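Long-range contacts in nuclease-like protein (Chaetomium thermophilum, PDB 6GRB), which probably acts as a junction-resolving endonuclease of the GEN1 type, cutting four-way DNA junctions and 5' flaps during recombination: residues E358-R368 with G451-W459; T377-E388 with P435-E445. All coordinates share one frame; numbering follows the deposited sequence.

The two contacts build one small domain, the C-terminal domain of the GEN1 family, and illustrate how a sheet and the helix beside it are closed by residues far apart in sequence. Contact 2 pairs the middle strand 377-384 with the edge strand 439-444; contact 1 sets the other edge strand, 364-371, against helix 453-464. Along the chain, 377-388 and 435-445 both lie between 358-368 and 451-459. The contact centres are about 10 Å apart, and K363 NZ makes a salt bridge with E388 OE2. Both contacts thus shape the C-terminal domain away from the metal-binding residues, their nearest atoms about 33 Å (contact 1) and 25 Å (contact 2) from the bound DNA.

Contact 1: residues E358-R368 with G451-W459; sequences ESTLVKGISMR and GVPVTVEDW
E358 reaches across to the first turn of helix 453-464 and binds it through both carboxylate oxygens. E358 OE2 accepts the backbone N-H of V454, with V454 N at 2.7 Å and the bond nearly straight at 166°, on the syn side and somewhat out of the carboxylate plane. E358 OE1 takes the hydroxyl of T455, T455 OG1 lying a very short 2.5 Å from it, and a weak bond from the T455 backbone N. The chain of E358 runs extended beyond CG, which carries the carboxylate past V452, whose CG1 lies 3.6 Å from E358 CG. V362 follows with its CB 4.1 Å from V452 CG1; it also packs on V382 of the middle strand and L334 of helix 318-340, so this end of the contact sits in a shared apolar layer.

Further on, the strand passes the helix at 41°. I365 divides its branches: CD1 reaches T455 and V456, while I365 CG2, anti to the backbone N, lies over the five-membered ring of W459, 3.8 Å from the ring centroid and only 6° off its normal. The far end of the same indole meets R368, whose CB is 3.6 Å from W459 CH2; the guanidinium leads away to E370 and E445.

An acid from outside the helix thus receives the V454 N-H and the T455 hydroxyl at the helix start, with a weak addition from T455 N. The negative charge there probably also interacts favourably with the helix dipole, while the CH-pi contact of I365 CG2 with W459 secures the strand one helical turn further along.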
loop_
_atom_site.group_PDB
_atom_site.type_symbol
_atom_site.label_atom_id
_atom_site.label_comp_id
_atom_site.label_asym_id
_atom_site.label_seq_id
_atom_site.Cartn_x
_atom_site.Cartn_y
_atom_site.Cartn_z
ATOM N N GLU A 358 -15.329 27.273 -8.766
ATOM C CA GLU A 358 -14.953 26.129 -9.596
ATOM C C GLU A 358 -13.854 26.485 -10.586
ATOM O O GLU A 358 -12.867 25.751 -10.731
ATOM C CB GLU A 358 -16.170 25.602 -10.346
ATOM C CG GLU A 358 -16.589 24.264 -9.878
ATOM C CD GLU A 358 -17.808 23.780 -10.595
ATOM O OE1 GLU A 358 -17.864 23.919 -11.841
ATOM O OE2 GLU A 358 -18.717 23.273 -9.902
ATOM N N SER A 359 -14.011 27.612 -11.283
ATOM C CA SER A 359 -13.016 27.984 -12.283
ATOM C C SER A 359 -11.600 28.109 -11.716
ATOM O O SER A 359 -10.638 28.097 -12.496
ATOM C CB SER A 359 -13.417 29.294 -12.961
ATOM O OG SER A 359 -12.566 29.546 -14.064
ATOM N N THR A 360 -11.443 28.201 -10.392
ATOM C CA THR A 360 -10.113 28.422 -9.840
ATOM C C THR A 360 -9.249 27.176 -9.894
ATOM O O THR A 360 -8.035 27.281 -9.692
ATOM C CB THR A 360 -10.202 28.934 -8.390
ATOM O OG1 THR A 360 -9.010 29.679 -8.075
ATOM C CG2 THR A 360 -10.330 27.785 -7.404
ATOM N N LEU A 361 -9.833 26.008 -10.162
ATOM C CA LEU A 361 -9.074 24.767 -10.218
ATOM C C LEU A 361 -9.020 24.159 -11.606
ATOM O O LEU A 361 -8.084 23.412 -11.896
ATOM C CB LEU A 361 -9.667 23.731 -9.247
ATOM N N VAL A 362 -9.980 24.480 -12.469
ATOM C CA VAL A 362 -10.192 23.767 -13.721
ATOM C C VAL A 362 -10.723 24.754 -14.747
ATOM O O VAL A 362 -11.778 25.365 -14.541
ATOM C CB VAL A 362 -11.177 22.601 -13.520
ATOM C CG1 VAL A 362 -11.812 22.209 -14.838
ATOM C CG2 VAL A 362 -10.507 21.412 -12.816
ATOM N N LYS A 363 -10.011 24.931 -15.857
ATOM C CA LYS A 363 -10.492 25.863 -16.870
ATOM C C LYS A 363 -11.396 25.217 -17.916
ATOM O O LYS A 363 -12.222 25.915 -18.507
ATOM C CB LYS A 363 -9.314 26.542 -17.564
ATOM C CG LYS A 363 -8.277 27.065 -16.595
ATOM C CD LYS A 363 -8.803 28.215 -15.738
ATOM C CE LYS A 363 -7.758 28.621 -14.700
ATOM N NZ LYS A 363 -8.171 29.807 -13.914
ATOM N N GLY A 364 -11.282 23.916 -18.163
ATOM C CA GLY A 364 -12.106 23.306 -19.191
ATOM C C GLY A 364 -11.909 21.806 -19.247
ATOM O O GLY A 364 -10.951 21.251 -18.690
ATOM N N ILE A 365 -12.849 21.159 -19.936
ATOM C CA ILE A 365 -12.828 19.731 -20.217
ATOM C C ILE A 365 -12.955 19.567 -21.722
ATOM O O ILE A 365 -13.737 20.275 -22.362
ATOM C CB ILE A 365 -13.967 18.987 -19.488
ATOM C CG1 ILE A 365 -13.952 19.313 -17.994
ATOM C CG2 ILE A 365 -13.863 17.490 -19.703
ATOM C CD1 ILE A 365 -15.211 18.838 -17.266
ATOM N N SER A 366 -12.182 18.652 -22.294
ATOM C CA SER A 366 -12.142 18.511 -23.742
ATOM C C SER A 366 -12.410 17.104 -24.235
ATOM O O SER A 366 -12.530 16.923 -25.454
ATOM C CB SER A 366 -10.783 18.975 -24.302
ATOM O OG SER A 366 -9.704 18.302 -23.667
ATOM N N MET A 367 -12.425 16.109 -23.364
ATOM C CA MET A 367 -12.585 14.740 -23.818
ATOM C C MET A 367 -12.839 13.811 -22.641
ATOM O O MET A 367 -12.832 14.231 -21.516
ATOM C CB MET A 367 -11.296 14.340 -24.556
ATOM C CG MET A 367 -11.315 13.130 -25.484
ATOM S SD MET A 367 -9.786 12.879 -26.406
ATOM C CE MET A 367 -9.014 14.401 -25.994
ATOM N N ARG A 368 -13.074 12.546 -22.976
ATOM C CA ARG A 368 -13.326 11.483 -22.019
ATOM C C ARG A 368 -12.701 10.214 -22.584
ATOM O O ARG A 368 -12.580 10.061 -23.799
ATOM C CB ARG A 368 -14.827 11.291 -21.808
ATOM C CG ARG A 368 -15.230 9.861 -21.488
ATOM C CD ARG A 368 -16.427 9.820 -20.552
ATOM N NE ARG A 368 -16.743 8.460 -20.128
ATOM C CZ ARG A 368 -17.741 8.146 -19.307
ATOM N NH1 ARG A 368 -18.525 9.098 -18.819
ATOM N NH2 ARG A 368 -17.955 6.881 -18.975
ATOM N N GLY A 451 -15.552 17.906 -6.987
ATOM C CA GLY A 451 -14.834 19.145 -6.777
ATOM C C GLY A 451 -15.286 20.264 -7.681
ATOM O O GLY A 451 -15.415 21.406 -7.234
ATOM N N VAL A 452 -15.545 19.948 -8.948
ATOM C CA VAL A 452 -15.986 20.941 -9.923
ATOM C C VAL A 452 -17.300 20.514 -10.574
ATOM O O VAL A 452 -17.366 20.375 -11.804
ATOM C CB VAL A 452 -14.900 21.186 -10.977
ATOM C CG1 VAL A 452 -13.808 22.060 -10.386
ATOM C CG2 VAL A 452 -14.328 19.862 -11.456
ATOM N N PRO A 453 -18.378 20.346 -9.797
ATOM C CA PRO A 453 -19.582 19.701 -10.349
ATOM C C PRO A 453 -20.258 20.429 -11.507
ATOM O O PRO A 453 -20.775 19.752 -12.409
ATOM C CB PRO A 453 -20.509 19.607 -9.125
ATOM C CG PRO A 453 -19.977 20.607 -8.140
ATOM C CD PRO A 453 -18.504 20.577 -8.344
ATOM N N VAL A 454 -20.322 21.765 -11.521
ATOM C CA VAL A 454 -21.107 22.370 -12.593
ATOM C C VAL A 454 -20.300 22.495 -13.880
ATOM O O VAL A 454 -20.882 22.728 -14.949
ATOM C CB VAL A 454 -21.738 23.715 -12.166
ATOM C CG1 VAL A 454 -22.684 23.490 -11.000
ATOM C CG2 VAL A 454 -20.713 24.756 -11.801
ATOM N N THR A 455 -18.979 22.306 -13.813
ATOM C CA THR A 455 -18.174 22.211 -15.030
ATOM C C THR A 455 -18.412 20.885 -15.751
ATOM O O THR A 455 -18.436 20.838 -16.986
ATOM C CB THR A 455 -16.697 22.372 -14.687
ATOM O OG1 THR A 455 -16.521 23.543 -13.879
ATOM C CG2 THR A 455 -15.882 22.513 -15.949
ATOM N N VAL A 456 -18.591 19.794 -14.996
ATOM C CA VAL A 456 -18.854 18.500 -15.617
ATOM C C VAL A 456 -20.256 18.468 -16.234
ATOM O O VAL A 456 -20.470 17.801 -17.255
ATOM C CB VAL A 456 -18.634 17.357 -14.601
ATOM C CG1 VAL A 456 -18.771 16.004 -15.267
ATOM C CG2 VAL A 456 -17.265 17.470 -13.956
ATOM N N GLU A 457 -21.232 19.185 -15.652
ATOM C CA GLU A 457 -22.550 19.268 -16.286
ATOM C C GLU A 457 -22.450 19.954 -17.637
ATOM O O GLU A 457 -22.935 19.431 -18.649
ATOM C CB GLU A 457 -23.561 20.018 -15.405
ATOM C CG GLU A 457 -23.506 19.679 -13.928
ATOM C CD GLU A 457 -24.879 19.481 -13.310
ATOM O OE1 GLU A 457 -25.752 20.366 -13.484
ATOM O OE2 GLU A 457 -25.079 18.428 -12.646
ATOM N N ASP A 458 -21.832 21.141 -17.665
ATOM C CA ASP A 458 -21.774 21.923 -18.900
ATOM C C ASP A 458 -21.068 21.149 -20.001
ATOM O O ASP A 458 -21.502 21.175 -21.158
ATOM C CB ASP A 458 -21.074 23.264 -18.657
ATOM C CG ASP A 458 -21.790 24.117 -17.621
ATOM O OD1 ASP A 458 -23.034 24.215 -17.672
ATOM O OD2 ASP A 458 -21.096 24.686 -16.749
ATOM N N TRP A 459 -19.993 20.430 -19.652
ATOM C CA TRP A 459 -19.344 19.582 -20.643
ATOM C C TRP A 459 -20.274 18.464 -21.094
ATOM O O TRP A 459 -20.308 18.114 -22.276
ATOM C CB TRP A 459 -18.034 19.005 -20.107
ATOM C CG TRP A 459 -17.356 18.189 -21.174
ATOM C CD1 TRP A 459 -16.648 18.664 -22.271
ATOM C CD2 TRP A 459 -17.355 16.762 -21.288
ATOM N NE1 TRP A 459 -16.199 17.611 -23.035
ATOM C CE2 TRP A 459 -16.616 16.434 -22.458
ATOM C CE3 TRP A 459 -17.892 15.731 -20.518
ATOM C CZ2 TRP A 459 -16.418 15.114 -22.871
ATOM C CZ3 TRP A 459 -17.689 14.425 -20.924
ATOM C CH2 TRP A 459 -16.960 14.128 -22.096
#

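Contact 2: residues T377-E388 with P435-E445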
loop_
_atom_site.group_PDB
_atom_site.type_symbol
_atom_site.label_atom_id
_atom_site.label_comp_id
_atom_site.label_asym_id
_atom_site.label_seq_id
_atom_site.Cartn_x
_atom_site.Cartn_y
_atom_site.Cartn_z
ATOM N N THR A 377 -11.283 3.122 -15.696
ATOM C CA THR A 377 -11.900 4.191 -14.921
ATOM C C THR A 377 -12.160 5.387 -15.829
ATOM O O THR A 377 -11.245 5.834 -16.541
ATOM C CB THR A 377 -11.025 4.638 -13.770
ATOM O OG1 THR A 377 -10.601 3.498 -13.020
ATOM C CG2 THR A 377 -11.816 5.562 -12.857
ATOM N N PRO A 378 -13.379 5.923 -15.856
ATOM C CA PRO A 378 -13.651 7.096 -16.701
ATOM C C PRO A 378 -12.820 8.292 -16.262
ATOM O O PRO A 378 -12.791 8.649 -15.088
ATOM C CB PRO A 378 -15.150 7.340 -16.495
ATOM C CG PRO A 378 -15.686 6.004 -16.114
ATOM C CD PRO A 378 -14.613 5.327 -15.317
ATOM N N GLU A 379 -12.135 8.911 -17.217
ATOM C CA GLU A 379 -11.337 10.092 -16.942
ATOM C C GLU A 379 -11.776 11.210 -17.864
ATOM O O GLU A 379 -12.240 10.969 -18.982
ATOM C CB GLU A 379 -9.844 9.825 -17.117
ATOM C CG GLU A 379 -9.252 8.910 -16.052
ATOM C CD GLU A 379 -7.785 8.616 -16.305
ATOM O OE1 GLU A 379 -6.957 8.920 -15.421
ATOM O OE2 GLU A 379 -7.465 8.099 -17.397
ATOM N N LEU A 380 -11.644 12.435 -17.379
ATOM C CA LEU A 380 -11.941 13.618 -18.168
ATOM C C LEU A 380 -10.657 14.410 -18.384
ATOM O O LEU A 380 -9.826 14.530 -17.471
ATOM C CB LEU A 380 -13.012 14.479 -17.481
ATOM C CG LEU A 380 -14.439 13.894 -17.404
ATOM C CD1 LEU A 380 -15.413 14.863 -16.755
ATOM C CD2 LEU A 380 -14.923 13.507 -18.785
ATOM N N ARG A 381 -10.487 14.920 -19.600
ATOM C CA ARG A 381 -9.303 15.692 -19.975
ATOM C C ARG A 381 -9.493 17.128 -19.507
ATOM O O ARG A 381 -10.323 17.858 -20.053
ATOM C CB ARG A 381 -9.094 15.640 -21.488
ATOM C CG ARG A 381 -7.838 16.305 -21.969
ATOM C CD ARG A 381 -6.618 15.522 -21.541
ATOM N NE ARG A 381 -5.446 15.898 -22.327
ATOM C CZ ARG A 381 -4.215 15.431 -22.122
ATOM N NH1 ARG A 381 -3.988 14.560 -21.142
ATOM N NH2 ARG A 381 -3.207 15.845 -22.892
ATOM N N VAL A 382 -8.782 17.515 -18.455
ATOM C CA VAL A 382 -8.967 18.850 -17.901
ATOM C C VAL A 382 -7.800 19.811 -18.057
ATOM O O VAL A 382 -6.634 19.431 -17.966
ATOM C CB VAL A 382 -9.342 18.781 -16.407
ATOM C CG1 VAL A 382 -9.411 20.179 -15.812
ATOM C CG2 VAL A 382 -10.664 18.051 -16.224
ATOM N N SER A 383 -8.143 21.082 -18.241
ATOM C CA SER A 383 -7.192 22.169 -18.401
ATOM C C SER A 383 -7.092 22.939 -17.113
ATOM O O SER A 383 -8.036 23.004 -16.371
ATOM C CB SER A 383 -7.599 23.120 -19.524
ATOM O OG SER A 383 -8.810 23.779 -19.254
ATOM N N PHE A 384 -5.949 23.564 -16.896
ATOM C CA PHE A 384 -5.621 24.286 -15.671
ATOM C C PHE A 384 -4.331 25.067 -15.908
ATOM O O PHE A 384 -3.585 24.796 -16.857
ATOM C CB PHE A 384 -5.465 23.331 -14.477
ATOM C CG PHE A 384 -4.413 22.270 -14.678
ATOM C CD1 PHE A 384 -4.719 21.082 -15.317
ATOM C CD2 PHE A 384 -3.117 22.459 -14.226
ATOM C CE1 PHE A 384 -3.753 20.105 -15.507
ATOM C CE2 PHE A 384 -2.150 21.483 -14.415
ATOM C CZ PHE A 384 -2.478 20.304 -15.057
ATOM N N ILE A 385 -4.069 26.038 -15.034
ATOM C CA ILE A 385 -2.871 26.865 -15.129
ATOM C C ILE A 385 -1.908 26.406 -14.028
ATOM O O ILE A 385 -2.152 26.708 -12.850
ATOM C CB ILE A 385 -3.187 28.363 -15.005
ATOM C CG1 ILE A 385 -4.308 28.778 -15.974
ATOM C CG2 ILE A 385 -1.914 29.194 -15.247
ATOM C CD1 ILE A 385 -3.860 28.993 -17.415
ATOM N N PRO A 386 -0.831 25.688 -14.366
ATOM C CA PRO A 386 0.036 25.123 -13.306
ATOM C C PRO A 386 0.510 26.129 -12.265
ATOM O O PRO A 386 0.359 25.879 -11.064
ATOM C CB PRO A 386 1.197 24.528 -14.114
ATOM C CG PRO A 386 0.584 24.137 -15.409
ATOM C CD PRO A 386 -0.461 25.196 -15.707
ATOM N N ALA A 387 1.071 27.265 -12.689
ATOM C CA ALA A 387 1.553 28.265 -11.735
ATOM C C ALA A 387 0.411 28.909 -10.958
ATOM O O ALA A 387 0.588 29.278 -9.791
ATOM C CB ALA A 387 2.371 29.338 -12.460
ATOM N N GLU A 388 -0.761 29.054 -11.576
ATOM C CA GLU A 388 -1.916 29.568 -10.846
ATOM C C GLU A 388 -2.371 28.578 -9.779
ATOM O O GLU A 388 -2.708 28.973 -8.657
ATOM C CB GLU A 388 -3.045 29.896 -11.834
ATOM C CG GLU A 388 -4.394 30.259 -11.224
ATOM C CD GLU A 388 -5.392 30.788 -12.267
ATOM O OE1 GLU A 388 -5.002 31.646 -13.092
ATOM O OE2 GLU A 388 -6.564 30.352 -12.267
ATOM N N PRO A 435 4.687 27.759 -17.087
ATOM C CA PRO A 435 3.697 27.515 -16.021
ATOM C C PRO A 435 2.448 28.397 -16.084
ATOM O O PRO A 435 1.498 28.177 -15.326
ATOM C CB PRO A 435 4.497 27.782 -14.734
ATOM C CG PRO A 435 5.788 28.488 -15.180
ATOM C CD PRO A 435 6.049 27.974 -16.555
ATOM N N TRP A 436 2.417 29.394 -16.968
ATOM C CA TRP A 436 1.248 30.267 -17.053
ATOM C C TRP A 436 0.294 29.912 -18.189
ATOM O O TRP A 436 -0.885 30.274 -18.121
ATOM C CB TRP A 436 1.692 31.728 -17.162
ATOM C CG TRP A 436 2.375 32.150 -15.902
ATOM C CD1 TRP A 436 3.720 32.281 -15.700
ATOM C CD2 TRP A 436 1.747 32.437 -14.643
ATOM N NE1 TRP A 436 3.967 32.658 -14.395
ATOM C CE2 TRP A 436 2.773 32.760 -13.728
ATOM C CE3 TRP A 436 0.415 32.458 -14.199
ATOM C CZ2 TRP A 436 2.509 33.108 -12.400
ATOM C CZ3 TRP A 436 0.156 32.799 -12.868
ATOM C CH2 TRP A 436 1.200 33.119 -11.990
ATOM N N GLN A 437 0.734 29.118 -19.144
ATOM C CA GLN A 437 -0.149 28.665 -20.200
ATOM C C GLN A 437 -0.956 27.488 -19.665
ATOM O O GLN A 437 -0.616 26.909 -18.654
ATOM C CB GLN A 437 0.649 28.185 -21.407
ATOM C CG GLN A 437 1.082 29.275 -22.368
ATOM C CD GLN A 437 0.240 30.530 -22.273
ATOM O OE1 GLN A 437 -0.931 30.535 -22.643
ATOM N NE2 GLN A 437 0.838 31.606 -21.795
ATOM N N PRO A 438 -2.047 27.137 -20.337
ATOM C CA PRO A 438 -2.850 25.982 -19.897
ATOM C C PRO A 438 -2.124 24.653 -20.084
ATOM O O PRO A 438 -1.566 24.377 -21.149
ATOM C CB PRO A 438 -4.094 26.069 -20.789
ATOM C CG PRO A 438 -4.197 27.525 -21.112
ATOM C CD PRO A 438 -2.793 27.993 -21.275
ATOM N N ASP A 439 -2.154 23.824 -19.040
ATOM C CA ASP A 439 -1.703 22.436 -19.073
ATOM C C ASP A 439 -2.927 21.520 -19.085
ATOM O O ASP A 439 -4.034 21.934 -18.733
ATOM C CB ASP A 439 -0.813 22.121 -17.859
ATOM C CG ASP A 439 0.226 21.027 -18.129
ATOM O OD1 ASP A 439 0.017 20.141 -18.989
ATOM O OD2 ASP A 439 1.275 21.058 -17.456
ATOM N N LEU A 440 -2.726 20.264 -19.483
ATOM C CA LEU A 440 -3.801 19.284 -19.555
ATOM C C LEU A 440 -3.442 18.070 -18.716
ATOM O O LEU A 440 -2.290 17.636 -18.711
ATOM C CB LEU A 440 -4.075 18.836 -21.002
ATOM C CG LEU A 440 -4.523 19.848 -22.059
ATOM C CD1 LEU A 440 -4.883 19.125 -23.327
ATOM C CD2 LEU A 440 -5.702 20.679 -21.589
ATOM N N ALA A 441 -4.432 17.516 -18.025
ATOM C CA ALA A 441 -4.267 16.289 -17.261
ATOM C C ALA A 441 -5.522 15.434 -17.377
ATOM O O ALA A 441 -6.626 15.952 -17.563
ATOM C CB ALA A 441 -3.993 16.585 -15.789
ATOM N N TRP A 442 -5.346 14.122 -17.254
ATOM C CA TRP A 442 -6.466 13.196 -17.133
ATOM C C TRP A 442 -6.794 12.997 -15.656
ATOM O O TRP A 442 -5.944 12.536 -14.879
ATOM C CB TRP A 442 -6.160 11.848 -17.788
ATOM C CG TRP A 442 -6.103 11.856 -19.286
ATOM C CD1 TRP A 442 -4.988 11.761 -20.057
ATOM C CD2 TRP A 442 -7.213 11.920 -20.194
ATOM N NE1 TRP A 442 -5.325 11.781 -21.387
ATOM C CE2 TRP A 442 -6.686 11.873 -21.499
ATOM C CE3 TRP A 442 -8.597 12.012 -20.030
ATOM C CZ2 TRP A 442 -7.495 11.916 -22.634
ATOM C CZ3 TRP A 442 -9.402 12.046 -21.147
ATOM C CH2 TRP A 442 -8.851 12.007 -22.436
ATOM N N VAL A 443 -8.023 13.331 -15.271
ATOM C CA VAL A 443 -8.460 13.193 -13.881
ATOM C C VAL A 443 -9.705 12.314 -13.849
ATOM O O VAL A 443 -10.579 12.455 -14.723
ATOM C CB VAL A 443 -8.703 14.568 -13.235
ATOM C CG1 VAL A 443 -9.162 14.413 -11.798
ATOM C CG2 VAL A 443 -7.430 15.401 -13.301
ATOM N N PRO A 444 -9.804 11.374 -12.901
ATOM C CA PRO A 444 -10.990 10.490 -12.842
ATOM C C PRO A 444 -12.288 11.272 -12.713
ATOM O O PRO A 444 -12.406 12.179 -11.890
ATOM C CB PRO A 444 -10.723 9.623 -11.605
ATOM C CG PRO A 444 -9.210 9.554 -11.542
ATOM C CD PRO A 444 -8.711 10.896 -12.028
ATOM N N GLU A 445 -13.271 10.894 -13.538
ATOM C CA GLU A 445 -14.529 11.637 -13.641
ATOM C C GLU A 445 -15.223 11.789 -12.285
ATOM O O GLU A 445 -15.831 12.831 -12.011
ATOM C CB GLU A 445 -15.467 10.950 -14.649
ATOM C CG GLU A 445 -16.772 11.669 -14.877
ATOM C CD GLU A 445 -17.721 10.892 -15.786
ATOM O OE1 GLU A 445 -17.599 9.651 -15.838
ATOM O OE2 GLU A 445 -18.598 11.508 -16.452
#
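Strands 377-384 and 439-444 pair antiparallel, L380, V382 and F384 forming the hydrogen-bonded pairs with V443, A441 and D439, and the ladder is prolonged by E445 N to P378 O (2.8 Å, 176°). At the other end, A387 N in the first turn of helix 386-390 bonds to P435 O at 2.8 Å.

R381 and W442 face each other in a non-hydrogen-bonded pair, which places R381 CB over the W442 six-membered ring, 3.8 Å from its centroid. With CG anti to the backbone N (chi1 -175°) and a bend at chi2, the arginine carries CD across the indole. Farther out, R381 CZ makes an off-centre cation-pi contact, 4.4 Å from the centroid of the W442 five-membered ring, the guanidinium and indole planes 41° apart. L440 CB covers one face of that guanidinium. A glycine in place of W442 would probably leave R381 without the indole beside its chain and its guanidinium less constrained, with L440 still against it.

On the other side of the sheet, F384 receives A441 CB at its ring edge, 3.5 Å from F384 CE1, and D439 CB over a face; A330 and L334 of helix 318-340 also touch it. Beyond the strands, A387 CB is centred over the W436 indole, 3.7 Å from its six-membered ring's centroid.

The chemistry is therefore two-sided: on one face of the antiparallel pair W442 meets the cations of R381 and R369, and on the other the F384 end packs apolar groups toward helix 318-340.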